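GphF Dehydratase 1 (Archangium violaceum, PDB 6MBH) probably dehydrates intermediates of gephyronic acid polyketide synthesis, its parent domain also shifting the olefin, an isomerase activity that this variant lacks. Local coordinates at residues R143-A148 with H171-G176. Sequence-based numbering, arbitrary orientation.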
loop_
_atom_site.group_PDB
_atom_site.type_symbol
_atom_site.label_atom_id
_atom_site.label_comp_id
_atom_site.label_asym_id
_atom_site.label_seq_id
_atom_site.Cartn_x
_atom_site.Cartn_y
_atom_site.Cartn_z
ATOM N N ARG A 143 -13.109 15.359 14.337
ATOM C CA ARG A 143 -13.931 14.602 15.262
ATOM C C ARG A 143 -14.977 13.857 14.458
ATOM O O ARG A 143 -15.544 14.422 13.516
ATOM C CB ARG A 143 -14.644 15.511 16.275
ATOM C CG ARG A 143 -15.465 14.683 17.280
ATOM C CD ARG A 143 -16.323 15.534 18.216
ATOM N NE ARG A 143 -15.562 16.046 19.334
ATOM C CZ ARG A 143 -15.643 15.580 20.583
ATOM N NH1 ARG A 143 -14.892 16.157 21.526
ATOM N NH2 ARG A 143 -16.467 14.565 20.892
ATOM N N LEU A 144 -15.293 12.634 14.895
ATOM C CA LEU A 144 -16.374 11.866 14.293
ATOM C C LEU A 144 -16.959 10.951 15.370
ATOM O O LEU A 144 -16.384 9.890 15.683
ATOM C CB LEU A 144 -15.853 11.064 13.097
ATOM C CG LEU A 144 -16.907 10.405 12.203
ATOM C CD1 LEU A 144 -16.195 9.777 11.010
ATOM C CD2 LEU A 144 -17.578 9.240 12.874
ATOM N N ASP A 145 -18.117 11.323 15.878
ATOM C CA ASP A 145 -18.858 10.462 16.784
ATOM C C ASP A 145 -19.899 9.686 15.985
ATOM O O ASP A 145 -20.765 10.278 15.337
ATOM C CB ASP A 145 -19.480 11.279 17.906
ATOM C CG ASP A 145 -18.405 11.825 18.860
ATOM O OD1 ASP A 145 -17.579 11.026 19.388
ATOM O OD2 ASP A 145 -18.329 13.045 19.016
ATOM N N GLY A 146 -19.792 8.368 15.993
ATOM C CA GLY A 146 -20.646 7.535 15.167
ATOM C C GLY A 146 -20.817 6.179 15.787
ATOM O O GLY A 146 -21.008 6.054 17.004
ATOM N N GLU A 147 -20.832 5.161 14.954
ATOM C CA GLU A 147 -21.081 3.815 15.415
ATOM C C GLU A 147 -19.780 3.060 15.264
ATOM O O GLU A 147 -19.133 3.171 14.222
ATOM C CB GLU A 147 -22.201 3.139 14.610
ATOM C CG GLU A 147 -23.434 4.008 14.366
ATOM C CD GLU A 147 -23.406 4.735 13.017
ATOM O OE1 GLU A 147 -23.313 4.037 11.975
ATOM O OE2 GLU A 147 -23.477 5.997 13.004
ATOM N N ALA A 148 -19.413 2.303 16.297
ATOM C CA ALA A 148 -18.228 1.470 16.226
ATOM C C ALA A 148 -18.493 0.297 15.296
ATOM O O ALA A 148 -19.540 -0.363 15.381
ATOM C CB ALA A 148 -17.851 0.953 17.607
ATOM N N HIS A 171 -9.604 0.131 16.299
ATOM C CA HIS A 171 -10.937 0.672 16.511
ATOM C C HIS A 171 -11.295 1.352 15.210
ATOM O O HIS A 171 -10.411 1.893 14.514
ATOM C CB HIS A 171 -10.960 1.665 17.670
ATOM C CG HIS A 171 -12.336 2.135 18.041
ATOM N ND1 HIS A 171 -12.867 3.321 17.579
ATOM C CD2 HIS A 171 -13.284 1.582 18.833
ATOM C CE1 HIS A 171 -14.085 3.481 18.070
ATOM N NE2 HIS A 171 -14.361 2.441 18.836
ATOM N N LEU A 172 -12.577 1.306 14.877
ATOM C CA LEU A 172 -13.047 1.968 13.665
ATOM C C LEU A 172 -14.455 2.471 13.935
ATOM O O LEU A 172 -15.307 1.703 14.357
ATOM C CB LEU A 172 -13.010 0.976 12.482
ATOM C CG LEU A 172 -13.518 1.515 11.139
ATOM C CD1 LEU A 172 -12.642 2.732 10.687
ATOM C CD2 LEU A 172 -13.417 0.449 10.039
ATOM N N GLU A 173 -14.644 3.772 13.764
ATOM C CA GLU A 173 -15.939 4.427 14.038
ATOM C C GLU A 173 -16.475 5.038 12.744
ATOM O O GLU A 173 -15.752 5.759 12.114
ATOM C CB GLU A 173 -15.724 5.486 15.111
ATOM C CG GLU A 173 -17.017 6.062 15.612
ATOM C CD GLU A 173 -17.154 6.075 17.118
ATOM O OE1 GLU A 173 -16.656 5.161 17.762
ATOM O OE2 GLU A 173 -17.760 6.997 17.620
ATOM N N ARG A 174 -17.723 4.748 12.394
ATOM C CA ARG A 174 -18.242 5.258 11.106
ATOM C C ARG A 174 -19.480 6.136 11.287
ATOM O O ARG A 174 -20.202 5.958 12.224
ATOM C CB ARG A 174 -18.538 4.127 10.110
ATOM C CG ARG A 174 -19.970 3.619 10.077
ATOM C CD ARG A 174 -20.211 2.486 9.087
ATOM N NE ARG A 174 -20.507 2.968 7.752
ATOM C CZ ARG A 174 -20.572 2.251 6.632
ATOM N NH1 ARG A 174 -20.393 0.941 6.643
ATOM N NH2 ARG A 174 -20.805 2.864 5.490
ATOM N N ARG A 175 -19.626 7.083 10.384
ATOM C CA ARG A 175 -20.830 7.929 10.310
ATOM C C ARG A 175 -21.123 8.045 8.822
ATOM O O ARG A 175 -20.429 8.767 8.167
ATOM C CB ARG A 175 -20.602 9.286 10.966
ATOM C CG ARG A 175 -21.818 10.191 10.900
ATOM C CD ARG A 175 -21.390 11.430 11.621
ATOM N NE ARG A 175 -22.436 12.405 11.758
ATOM C CZ ARG A 175 -22.184 13.688 11.906
ATOM N NH1 ARG A 175 -20.940 14.086 12.104
ATOM N NH2 ARG A 175 -23.161 14.569 11.807
ATOM N N GLY A 176 -22.066 7.257 8.332
ATOM C CA GLY A 176 -22.341 7.249 6.894
ATOM C C GLY A 176 -21.168 6.658 6.135
ATOM O O GLY A 176 -20.729 5.586 6.486
#
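Glu-147 and Arg-174 form an antiparallel hydrogen-bonded pair, by which the short strand 147-148 adds an outermost strand to the double hotdog fold of the dehydratase. Glu-147 N donates to Arg-174 O at 2.9 Å, and Arg-174 N returns a bond to Glu-147 O at 2.8 Å. Ala-148 and Glu-173 follow as a non-hydrogen-bonded pair. Just before the strand, a carboxylate takes over from the backbone. Gly-146 N points almost straight at Glu-173 OE2, 2.9 Å away. It meets that oxygen on the anti side, 23° out of the carboxylate plane. The Glu-173 chain bends at chi2 (130°), which swings its carboxylate over to Gly-146. An alanine in place of Glu-173 would probably leave Gly-146 N without this acceptor and let the incoming loop drift. Asp-145 OD1 lies 4.4 Å from Glu-173 OE2, a proximity of like charges that the salt bridge from Arg-143 to Asp-145 is likely to soften. Leu-144 CD2 packs against Arg-175 CB at 3.6 Å, and the same leucine reaches Glu-178 and Ile-180 on the next strand. Further out, Leu-172 packs on helix 200-214, and Arg-174 NH1 donates a hydrogen bond to Leu-213 O near the end of that helix. The same guanidinium grips Gly-176 O side-on through NE and NH2, each 2.9 Å from that oxygen, which lies close to the guanidinium plane.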